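Local structure of uncharacterized protein (Streptomyces malaysiense, 6ZYL) at residues 44-49 and 203-208; 51-56 and 149-154; 114-119 and 228-233; 142-147 and 209-214. The protein catalyses beta-hydroxylation of thioholgamide as the non-heme monooxygenase ThoJ, probably with iron and 2-oxoglutarate as in related dioxygenases. All coordinates share one frame; numbering follows the deposited sequence.

Contact 1 (44-49 and 203-208)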
# COMPACT_ATOMS: atom_id res chain seq x y z
N LEU A 44 5.64 -11.26 -8.46
CA LEU A 44 6.58 -12.22 -7.91
C LEU A 44 6.13 -13.64 -8.23
O LEU A 44 4.94 -13.93 -8.33
CB LEU A 44 6.70 -12.05 -6.40
CG LEU A 44 7.70 -11.01 -5.88
CD1 LEU A 44 7.45 -9.66 -6.51
CD2 LEU A 44 7.61 -10.92 -4.36
N THR A 45 7.11 -14.53 -8.39
CA THR A 45 6.82 -15.95 -8.47
C THR A 45 6.41 -16.47 -7.10
O THR A 45 6.58 -15.80 -6.07
CB THR A 45 8.03 -16.73 -8.98
OG1 THR A 45 9.10 -16.62 -8.03
CG2 THR A 45 8.50 -16.20 -10.33
N HIS A 46 5.85 -17.69 -7.07
CA HIS A 46 5.53 -18.31 -5.79
C HIS A 46 6.77 -18.40 -4.91
O HIS A 46 6.70 -18.16 -3.70
CB HIS A 46 4.93 -19.70 -6.00
CG HIS A 46 3.62 -19.69 -6.73
ND1 HIS A 46 2.41 -19.77 -6.07
CD2 HIS A 46 3.34 -19.63 -8.05
CE1 HIS A 46 1.43 -19.75 -6.96
NE2 HIS A 46 1.97 -19.66 -8.17
N ALA A 47 7.92 -18.74 -5.50
CA ALA A 47 9.15 -18.89 -4.73
C ALA A 47 9.64 -17.54 -4.22
O ALA A 47 10.10 -17.43 -3.08
CB ALA A 47 10.22 -19.56 -5.58
N GLU A 48 9.55 -16.50 -5.05
CA GLU A 48 9.91 -15.16 -4.60
C GLU A 48 8.97 -14.68 -3.51
O GLU A 48 9.39 -14.03 -2.54
CB GLU A 48 9.91 -14.19 -5.78
CG GLU A 48 11.07 -14.40 -6.74
CD GLU A 48 10.88 -13.67 -8.06
OE1 GLU A 48 9.73 -13.32 -8.40
OE2 GLU A 48 11.89 -13.45 -8.76
N ALA A 49 7.68 -14.99 -3.64
CA ALA A 49 6.72 -14.60 -2.61
C ALA A 49 7.05 -15.27 -1.28
O ALA A 49 7.02 -14.62 -0.23
CB ALA A 49 5.30 -14.96 -3.05
N LEU A 203 -8.79 -12.26 -4.97
CA LEU A 203 -8.23 -13.60 -4.82
C LEU A 203 -6.97 -13.71 -5.66
O LEU A 203 -7.02 -13.57 -6.89
CB LEU A 203 -9.25 -14.66 -5.23
CG LEU A 203 -10.60 -14.53 -4.52
CD1 LEU A 203 -11.62 -15.50 -5.10
CD2 LEU A 203 -10.44 -14.76 -3.02
N LEU A 204 -5.85 -13.98 -5.00
CA LEU A 204 -4.55 -13.92 -5.64
C LEU A 204 -3.71 -15.13 -5.26
O LEU A 204 -3.74 -15.58 -4.11
CB LEU A 204 -3.79 -12.65 -5.24
CG LEU A 204 -4.47 -11.30 -5.48
CD1 LEU A 204 -3.70 -10.19 -4.77
CD2 LEU A 204 -4.56 -11.03 -6.97
N ASP A 205 -2.96 -15.65 -6.23
CA ASP A 205 -1.85 -16.53 -5.92
C ASP A 205 -0.76 -15.73 -5.22
O ASP A 205 -0.54 -14.55 -5.51
CB ASP A 205 -1.28 -17.17 -7.19
CG ASP A 205 -2.23 -18.16 -7.82
OD1 ASP A 205 -3.24 -18.53 -7.19
OD2 ASP A 205 -1.96 -18.57 -8.97
N ALA A 206 -0.07 -16.38 -4.27
CA ALA A 206 1.08 -15.75 -3.64
C ALA A 206 2.05 -15.26 -4.71
O ALA A 206 2.42 -16.01 -5.62
CB ALA A 206 1.78 -16.73 -2.70
N GLY A 207 2.45 -13.99 -4.61
CA GLY A 207 3.31 -13.36 -5.58
C GLY A 207 2.58 -12.43 -6.52
O GLY A 207 3.18 -11.46 -7.02
N GLN A 208 1.31 -12.70 -6.80
CA GLN A 208 0.51 -11.78 -7.59
C GLN A 208 0.13 -10.57 -6.74
O GLN A 208 0.28 -10.55 -5.52
CB GLN A 208 -0.75 -12.47 -8.11
CG GLN A 208 -0.49 -13.67 -8.99
CD GLN A 208 -1.77 -14.28 -9.53
OE1 GLN A 208 -2.73 -14.48 -8.79
NE2 GLN A 208 -1.79 -14.58 -10.82
O HOH W 1 2.74 -15.89 -8.22
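Leu44 O accepts a hydrogen bond from water 1 and a bent CA-H...O contact from Gly207 of the turn at 205-208, with Gly207 CA 3.2 Å from Leu44 O. Water 1 donates also to Ala206 O, which lies 2.6 Å from the water oxygen, so a single molecule joins two carbonyls that could not bond each other. Leu44 and Gly207 share a direct bond as well, from Leu44 N to Gly207 O at 2.9 Å, its donor 36° out of the carbonyl plane. Asp205 to Gln208 form a type II beta turn, and the Gln208 side chain folds back so that OE1 accepts from Asp205 N at 2.8 Å. Gly207 takes the third position with a positive phi of 103°; a beta carbon there would collide with Leu44 O and Thr45 O. The turn leads into strand 209-212 of the main sheet of what is probably the double-stranded beta-helix of this family, and the backbone of Gly207 is also bonded to Ala149. Facing it is the start of helix 46-66, where Thr45 and Glu48 build a capping box: Thr45 OG1 accepts from Glu48 N, and Glu48 OE1 accepts from Thr45 N. From the first helical turn Ala49 CB presses on Gly207 N at 3.4 Å and reaches Ala206 CB at 4.0 Å. With CG of His46 anti to its carbonyl carbon (chi1 -64°), Ala206 O and water 1 lie over one face of the His46 ring, both toward its rim, while its CE1 packs on Asp205 CB at 3.7 Å.

Contact 2 (51-56 and 149-154); sequences QALAEC and ALTDTT
Helix 51-56 and the chain leaving strand 143-149 come together at Leu53 and Leu150, whose CA atoms are 5.7 Å apart, and no hydrogen bond joins the two segments. Part of helix 46-66 packs here on the loop that follows strand 143-149, at one end of the main sheet of the probable double-stranded beta-helix, where Leu150 and Thr151 still bond to the backbone of Phe230 in the neighbouring strand. Leu150 reaches the helix with its two methyl branches divided. CD2 meets Ala52 CB at 4.2 Å, while CD1 lies 4.4 Å from Cys56 CB, one helical turn further along. Leu53 sits beside this pair and extends from the helix with CG anti to its backbone N (chi1 178°), which carries both methyls out to the loop. Its CD1 touches Leu150 CB, and the Phe230 ring packs against Leu53 as well. On another side of the helix, Gln51 NE2 donates to the anti lone pair of Glu55 OE2, and Glu55 OE1 forms a salt bridge with Arg88. Thr151 divides its two ends: OG1 bonds to Phe230 N and donates to Asp152 O, whereas CG2 turns to the helix and meets Leu53 CD2 at 3.7 Å.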
# COMPACT_ATOMS: atom_id res chain seq x y z
N GLN A 51 10.00 -16.48 -0.32
CA GLN A 51 11.26 -15.93 0.17
C GLN A 51 11.05 -14.54 0.77
O GLN A 51 11.54 -14.24 1.86
CB GLN A 51 12.29 -15.90 -0.95
CG GLN A 51 13.66 -15.37 -0.54
CD GLN A 51 14.24 -16.11 0.66
OE1 GLN A 51 13.96 -17.29 0.88
NE2 GLN A 51 15.06 -15.41 1.43
N ALA A 52 10.30 -13.69 0.06
CA ALA A 52 9.99 -12.37 0.59
C ALA A 52 9.24 -12.48 1.92
O ALA A 52 9.51 -11.71 2.85
CB ALA A 52 9.17 -11.58 -0.42
N LEU A 53 8.30 -13.41 2.02
CA LEU A 53 7.57 -13.59 3.27
C LEU A 53 8.51 -13.97 4.40
O LEU A 53 8.38 -13.48 5.52
CB LEU A 53 6.48 -14.64 3.10
CG LEU A 53 5.65 -14.97 4.35
CD1 LEU A 53 4.94 -13.73 4.86
CD2 LEU A 53 4.66 -16.08 4.06
N ALA A 54 9.47 -14.86 4.12
CA ALA A 54 10.44 -15.24 5.14
C ALA A 54 11.27 -14.04 5.58
O ALA A 54 11.52 -13.85 6.77
CB ALA A 54 11.35 -16.36 4.62
N GLU A 55 11.72 -13.23 4.62
CA GLU A 55 12.49 -12.04 4.96
C GLU A 55 11.64 -11.02 5.71
O GLU A 55 12.13 -10.35 6.62
CB GLU A 55 13.07 -11.43 3.69
CG GLU A 55 14.04 -12.35 2.96
CD GLU A 55 14.49 -11.81 1.62
OE1 GLU A 55 14.20 -10.63 1.32
OE2 GLU A 55 15.15 -12.56 0.87
N CYS A 56 10.37 -10.94 5.39
CA CYS A 56 9.49 -10.05 6.09
C CYS A 56 9.33 -10.46 7.54
O CYS A 56 9.36 -9.67 8.40
CB CYS A 56 8.16 -9.98 5.39
SG CYS A 56 6.85 -9.21 6.26
N ALA A 149 0.40 -9.83 -2.71
CA ALA A 149 0.09 -10.99 -1.89
C ALA A 149 1.38 -11.73 -1.57
O ALA A 149 2.00 -12.33 -2.46
CB ALA A 149 -0.90 -11.91 -2.61
N LEU A 150 1.79 -11.70 -0.30
CA LEU A 150 2.93 -12.50 0.13
C LEU A 150 2.51 -13.92 0.47
O LEU A 150 3.30 -14.85 0.31
CB LEU A 150 3.61 -11.84 1.33
CG LEU A 150 4.23 -10.47 1.07
CD1 LEU A 150 4.99 -9.98 2.30
CD2 LEU A 150 5.15 -10.49 -0.15
N THR A 151 1.28 -14.09 0.96
CA THR A 151 0.60 -15.38 1.01
C THR A 151 -0.51 -15.38 -0.04
O THR A 151 -0.88 -14.34 -0.60
CB THR A 151 -0.01 -15.64 2.39
OG1 THR A 151 -0.96 -14.61 2.69
CG2 THR A 151 1.07 -15.67 3.46
N ASP A 152 -1.05 -16.57 -0.31
CA ASP A 152 -2.30 -16.64 -1.06
C ASP A 152 -3.37 -15.80 -0.37
O ASP A 152 -3.36 -15.64 0.85
CB ASP A 152 -2.79 -18.08 -1.18
CG ASP A 152 -1.91 -18.94 -2.07
OD1 ASP A 152 -1.23 -18.39 -2.97
OD2 ASP A 152 -1.91 -20.17 -1.88
N THR A 153 -4.30 -15.26 -1.15
CA THR A 153 -5.51 -14.66 -0.61
C THR A 153 -6.70 -15.48 -1.09
O THR A 153 -6.85 -15.73 -2.29
CB THR A 153 -5.66 -13.19 -1.03
OG1 THR A 153 -5.79 -13.09 -2.45
CG2 THR A 153 -4.46 -12.38 -0.55
N THR A 154 -7.52 -15.93 -0.15
CA THR A 154 -8.62 -16.85 -0.40
C THR A 154 -9.91 -16.24 0.12
O THR A 154 -9.91 -15.19 0.78
CB THR A 154 -8.38 -18.21 0.26
OG1 THR A 154 -8.68 -18.11 1.66
CG2 THR A 154 -6.93 -18.64 0.08

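Contact 3 (114-119 and 228-233); sequences LFIRPA and GRFNFA
Phe115 O accepts two hydrogen bonds, from Arg229 NH2 and from Asn231 N, each 3.0 Å long and arriving from opposite faces of the carbonyl plane, while Phe115 N donates to Asn231 O at 2.8 Å. Phe115 O lies in the guanidinium plane, and the bond from NH2 is nearly straight (166°). Arg117 and Arg229 follow as a hydrogen-bonded antiparallel pair, with Arg117 N 2.9 Å from Arg229 O. Bends at chi2 and chi3 curl the Arg229 chain back across this ladder, and its guanidinium is flanked on both faces: Arg117 CD lies over one, 3.5 Å from Arg229 NH1, and Asn231 CG over the other, both toward the rim. Shortening Arg229 to an alanine would probably leave Phe115 O with one donor fewer and open a gap between Arg117 and Asn231. Further along this face, Phe115 CE2 rests on Ala233 CB at 3.6 Å. The other face of the sheet is apolar. Ile116 CG2 stands over the centre of the Phe230 ring, 3.8 Å from its centroid, in a CH-pi contact, while Leu114 CD2 approaches the edge of Phe232; helices 46-66 and 84-90 cover these residues. Arg229 NH2 also bonds a tartrate, probably from the crystallisation liquor. An arginine in a late strand of the probable double-stranded beta-helix, bonded to a dicarboxylate, is consistent with the 2-oxoglutarate site of PhyH-type dioxygenases.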
# COMPACT_ATOMS: atom_id res chain seq x y z
N LEU A 114 2.38 -2.95 5.60
CA LEU A 114 2.17 -4.37 5.83
C LEU A 114 0.76 -4.55 6.40
O LEU A 114 0.45 -3.99 7.46
CB LEU A 114 3.21 -4.95 6.77
CG LEU A 114 4.41 -5.64 6.12
CD1 LEU A 114 5.45 -5.98 7.18
CD2 LEU A 114 4.00 -6.88 5.36
N PHE A 115 -0.08 -5.28 5.69
CA PHE A 115 -1.44 -5.60 6.13
C PHE A 115 -1.46 -7.10 6.42
O PHE A 115 -1.53 -7.92 5.50
CB PHE A 115 -2.47 -5.20 5.09
CG PHE A 115 -2.58 -3.72 4.87
CD1 PHE A 115 -2.73 -2.85 5.94
CD2 PHE A 115 -2.52 -3.19 3.59
CE1 PHE A 115 -2.82 -1.49 5.74
CE2 PHE A 115 -2.62 -1.83 3.39
CZ PHE A 115 -2.77 -0.98 4.46
N ILE A 116 -1.38 -7.45 7.70
CA ILE A 116 -1.30 -8.84 8.13
C ILE A 116 -2.56 -9.17 8.92
O ILE A 116 -2.89 -8.47 9.88
CB ILE A 116 -0.04 -9.10 8.98
CG1 ILE A 116 1.21 -8.76 8.17
CG2 ILE A 116 -0.00 -10.54 9.45
CD1 ILE A 116 2.44 -8.52 9.02
N ARG A 117 -3.26 -10.22 8.51
CA ARG A 117 -4.42 -10.73 9.23
C ARG A 117 -4.06 -12.10 9.78
O ARG A 117 -4.07 -13.09 9.02
CB ARG A 117 -5.64 -10.79 8.32
CG ARG A 117 -6.03 -9.42 7.79
CD ARG A 117 -7.38 -9.42 7.09
NE ARG A 117 -8.47 -9.16 8.02
CZ ARG A 117 -8.86 -7.95 8.40
NH1 ARG A 117 -8.24 -6.87 7.93
NH2 ARG A 117 -9.87 -7.81 9.25
N PRO A 118 -3.73 -12.22 11.06
CA PRO A 118 -3.21 -13.50 11.57
C PRO A 118 -4.30 -14.56 11.61
O PRO A 118 -5.49 -14.30 11.43
CB PRO A 118 -2.70 -13.16 12.97
CG PRO A 118 -3.35 -11.88 13.35
CD PRO A 118 -3.87 -11.20 12.11
N ALA A 119 -3.85 -15.79 11.87
CA ALA A 119 -4.76 -16.93 11.94
C ALA A 119 -5.88 -16.66 12.95
O ALA A 119 -5.64 -16.12 14.03
CB ALA A 119 -4.00 -18.19 12.34
N GLY A 228 -1.72 -17.18 8.76
CA GLY A 228 -1.81 -15.75 8.61
C GLY A 228 -1.80 -15.33 7.15
O GLY A 228 -1.22 -15.98 6.29
N ARG A 229 -2.46 -14.20 6.89
CA ARG A 229 -2.55 -13.61 5.56
C ARG A 229 -1.67 -12.37 5.52
O ARG A 229 -1.89 -11.43 6.29
CB ARG A 229 -4.01 -13.27 5.23
CG ARG A 229 -4.25 -12.74 3.83
CD ARG A 229 -5.20 -11.55 3.88
NE ARG A 229 -4.50 -10.32 4.24
CZ ARG A 229 -5.04 -9.11 4.18
NH1 ARG A 229 -6.29 -8.94 3.77
NH2 ARG A 229 -4.32 -8.05 4.53
N PHE A 230 -0.69 -12.36 4.63
CA PHE A 230 0.32 -11.30 4.57
C PHE A 230 0.21 -10.58 3.23
O PHE A 230 0.34 -11.20 2.17
CB PHE A 230 1.74 -11.86 4.73
CG PHE A 230 2.08 -12.29 6.12
CD1 PHE A 230 1.51 -13.42 6.67
CD2 PHE A 230 2.98 -11.56 6.88
CE1 PHE A 230 1.83 -13.82 7.96
CE2 PHE A 230 3.30 -11.95 8.17
CZ PHE A 230 2.72 -13.08 8.71
N ASN A 231 0.00 -9.26 3.29
CA ASN A 231 -0.05 -8.44 2.09
C ASN A 231 0.81 -7.19 2.29
O ASN A 231 0.84 -6.61 3.38
CB ASN A 231 -1.49 -8.06 1.75
CG ASN A 231 -2.32 -9.26 1.34
OD1 ASN A 231 -2.84 -9.99 2.18
ND2 ASN A 231 -2.42 -9.48 0.03
N PHE A 232 1.51 -6.81 1.23
CA PHE A 232 2.44 -5.69 1.23
C PHE A 232 1.92 -4.67 0.23
O PHE A 232 1.88 -4.95 -0.98
CB PHE A 232 3.85 -6.18 0.88
CG PHE A 232 4.87 -5.09 0.79
CD1 PHE A 232 5.29 -4.40 1.92
CD2 PHE A 232 5.44 -4.77 -0.43
CE1 PHE A 232 6.24 -3.40 1.82
CE2 PHE A 232 6.39 -3.77 -0.53
CZ PHE A 232 6.79 -3.09 0.59
N ALA A 233 1.51 -3.50 0.72
CA ALA A 233 0.85 -2.49 -0.09
C ALA A 233 1.81 -1.35 -0.39
O ALA A 233 2.54 -0.89 0.49
CB ALA A 233 -0.39 -1.95 0.61

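Contact 4 (142-147 and 209-214)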
# COMPACT_ATOMS: atom_id res chain seq x y z
N HIS A 142 -3.60 10.13 -10.82
CA HIS A 142 -2.15 9.98 -10.81
C HIS A 142 -1.64 9.19 -9.62
O HIS A 142 -0.52 9.40 -9.16
CB HIS A 142 -1.48 11.36 -10.85
CG HIS A 142 -1.96 12.23 -11.97
ND1 HIS A 142 -1.75 11.91 -13.30
CD2 HIS A 142 -2.63 13.40 -11.97
CE1 HIS A 142 -2.28 12.85 -14.06
NE2 HIS A 142 -2.82 13.77 -13.28
N ALA A 143 -2.44 8.25 -9.11
CA ALA A 143 -1.99 7.42 -8.01
C ALA A 143 -2.65 6.05 -8.10
O ALA A 143 -3.73 5.89 -8.69
CB ALA A 143 -2.28 8.06 -6.65
N ALA A 144 -2.00 5.07 -7.49
CA ALA A 144 -2.52 3.71 -7.41
C ALA A 144 -1.81 2.99 -6.28
O ALA A 144 -0.62 3.23 -6.03
CB ALA A 144 -2.32 2.96 -8.73
N ARG A 145 -2.54 2.12 -5.59
CA ARG A 145 -1.97 1.28 -4.54
C ARG A 145 -1.80 -0.13 -5.08
O ARG A 145 -2.77 -0.74 -5.55
CB ARG A 145 -2.85 1.28 -3.29
CG ARG A 145 -2.37 0.32 -2.21
CD ARG A 145 -3.05 0.57 -0.88
NE ARG A 145 -2.59 1.81 -0.25
CZ ARG A 145 -2.90 2.18 0.98
NH1 ARG A 145 -3.68 1.40 1.73
NH2 ARG A 145 -2.44 3.32 1.47
N VAL A 146 -0.58 -0.65 -5.01
CA VAL A 146 -0.27 -2.02 -5.41
C VAL A 146 -0.31 -2.88 -4.15
O VAL A 146 0.47 -2.66 -3.22
CB VAL A 146 1.09 -2.11 -6.11
CG1 VAL A 146 1.41 -3.56 -6.45
CG2 VAL A 146 1.09 -1.24 -7.37
N TRP A 147 -1.20 -3.87 -4.15
CA TRP A 147 -1.47 -4.73 -3.00
C TRP A 147 -0.88 -6.10 -3.33
O TRP A 147 -1.50 -6.91 -4.02
CB TRP A 147 -2.98 -4.80 -2.77
CG TRP A 147 -3.45 -5.36 -1.47
CD1 TRP A 147 -3.36 -4.79 -0.24
CD2 TRP A 147 -4.16 -6.59 -1.29
NE1 TRP A 147 -3.95 -5.59 0.70
CE2 TRP A 147 -4.45 -6.71 0.08
CE3 TRP A 147 -4.57 -7.61 -2.16
CZ2 TRP A 147 -5.13 -7.81 0.61
CZ3 TRP A 147 -5.25 -8.70 -1.63
CH2 TRP A 147 -5.52 -8.79 -0.26
N CYS A 209 -0.38 -9.54 -7.41
CA CYS A 209 -0.81 -8.34 -6.71
C CYS A 209 -2.07 -7.80 -7.36
O CYS A 209 -2.44 -8.17 -8.47
CB CYS A 209 0.29 -7.27 -6.72
SG CYS A 209 0.59 -6.52 -8.33
N SER A 210 -2.74 -6.92 -6.61
CA SER A 210 -3.88 -6.17 -7.09
C SER A 210 -3.52 -4.69 -7.06
O SER A 210 -2.78 -4.24 -6.17
CB SER A 210 -5.12 -6.43 -6.23
OG SER A 210 -6.23 -5.69 -6.71
N VAL A 211 -4.01 -3.94 -8.04
CA VAL A 211 -3.80 -2.50 -8.13
C VAL A 211 -5.17 -1.85 -8.07
O VAL A 211 -6.05 -2.17 -8.88
CB VAL A 211 -3.07 -2.11 -9.42
CG1 VAL A 211 -2.62 -0.65 -9.34
CG2 VAL A 211 -1.89 -3.03 -9.67
N HIS A 212 -5.37 -0.95 -7.11
CA HIS A 212 -6.65 -0.28 -6.98
C HIS A 212 -6.47 1.22 -6.77
O HIS A 212 -5.42 1.68 -6.30
CB HIS A 212 -7.52 -0.90 -5.85
CG HIS A 212 -6.96 -0.72 -4.47
ND1 HIS A 212 -6.45 -1.77 -3.74
CD2 HIS A 212 -6.89 0.37 -3.67
CE1 HIS A 212 -6.06 -1.33 -2.55
NE2 HIS A 212 -6.31 -0.04 -2.49
N HIS A 213 -7.50 1.96 -7.18
CA HIS A 213 -7.57 3.40 -6.99
C HIS A 213 -7.68 3.72 -5.51
O HIS A 213 -8.30 2.99 -4.74
CB HIS A 213 -8.80 3.92 -7.75
CG HIS A 213 -8.77 5.39 -8.04
ND1 HIS A 213 -9.23 6.33 -7.15
CD2 HIS A 213 -8.39 6.07 -9.15
CE1 HIS A 213 -9.11 7.53 -7.67
NE2 HIS A 213 -8.60 7.41 -8.88
N LEU A 214 -7.05 4.82 -5.10
CA LEU A 214 -7.10 5.21 -3.70
C LEU A 214 -8.50 5.62 -3.25
O LEU A 214 -8.73 5.74 -2.04
CB LEU A 214 -6.11 6.35 -3.42
CG LEU A 214 -4.63 5.98 -3.55
CD1 LEU A 214 -3.76 7.20 -3.24
CD2 LEU A 214 -4.26 4.82 -2.64
O HOH W 2 -5.74 6.63 -6.94
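Arg145 and His212 lie side by side on one face of an antiparallel ladder, their backbones joined by two hydrogen bonds, one from Arg145 N to His212 O at 3.0 Å. His212 adopts chi1 66°, which sets its CG between backbone N and carbonyl carbon and swings the ring back under the arginine. Arg145 leaves the strand extended (chi1 175°) and bends only at chi3 (-72°), so its aliphatic part runs over the imidazole: CB sits 4.2 Å from the ring centroid in a CH-pi contact, and CD is 3.7 Å from His212 NE2. Leu214 crosses this chain at about a right angle, its CD2 3.9 Å from Arg145 CB. On the opposite face Val146 and Val211 run alongside each other, and Val146 CG1 packs on Cys209 SG at 3.6 Å. Arg145 NE forms a salt bridge with Asp235, and His212 bonds Tyr162 OH through ND1 and Asp130 OD2 through NE2. A leucine in place of Arg145 would probably leave the Asp235 carboxylate without its ion-pair mate. Because Asp130 belongs to a His-X-Asp sequence typical of iron ligands in this family, the bond from His212 probably acts from the second shell to orient that carboxylate.

How the contacts relate
From the N terminus, the start of helix 46-66 and its next turns open contacts 1 and 2, strand 107-117 opens contact 3, and strand 143-149 opens contact 4. The loops then close in the order 2, 1, 4, 3. Contact 2 is thus nested within contact 1, and contact 4 within contact 3, whereas each of the first two crosses each of the last two. Contacts 1 and 2 fasten the long helix to the end of the main sheet and meet where Asp152 OD1 bonds Ala206 N. Contacts 3 and 4 pair neighbouring strands of that sheet, linked through strand 229-237, and Trp147 touches both Arg229 and Asn231 between them.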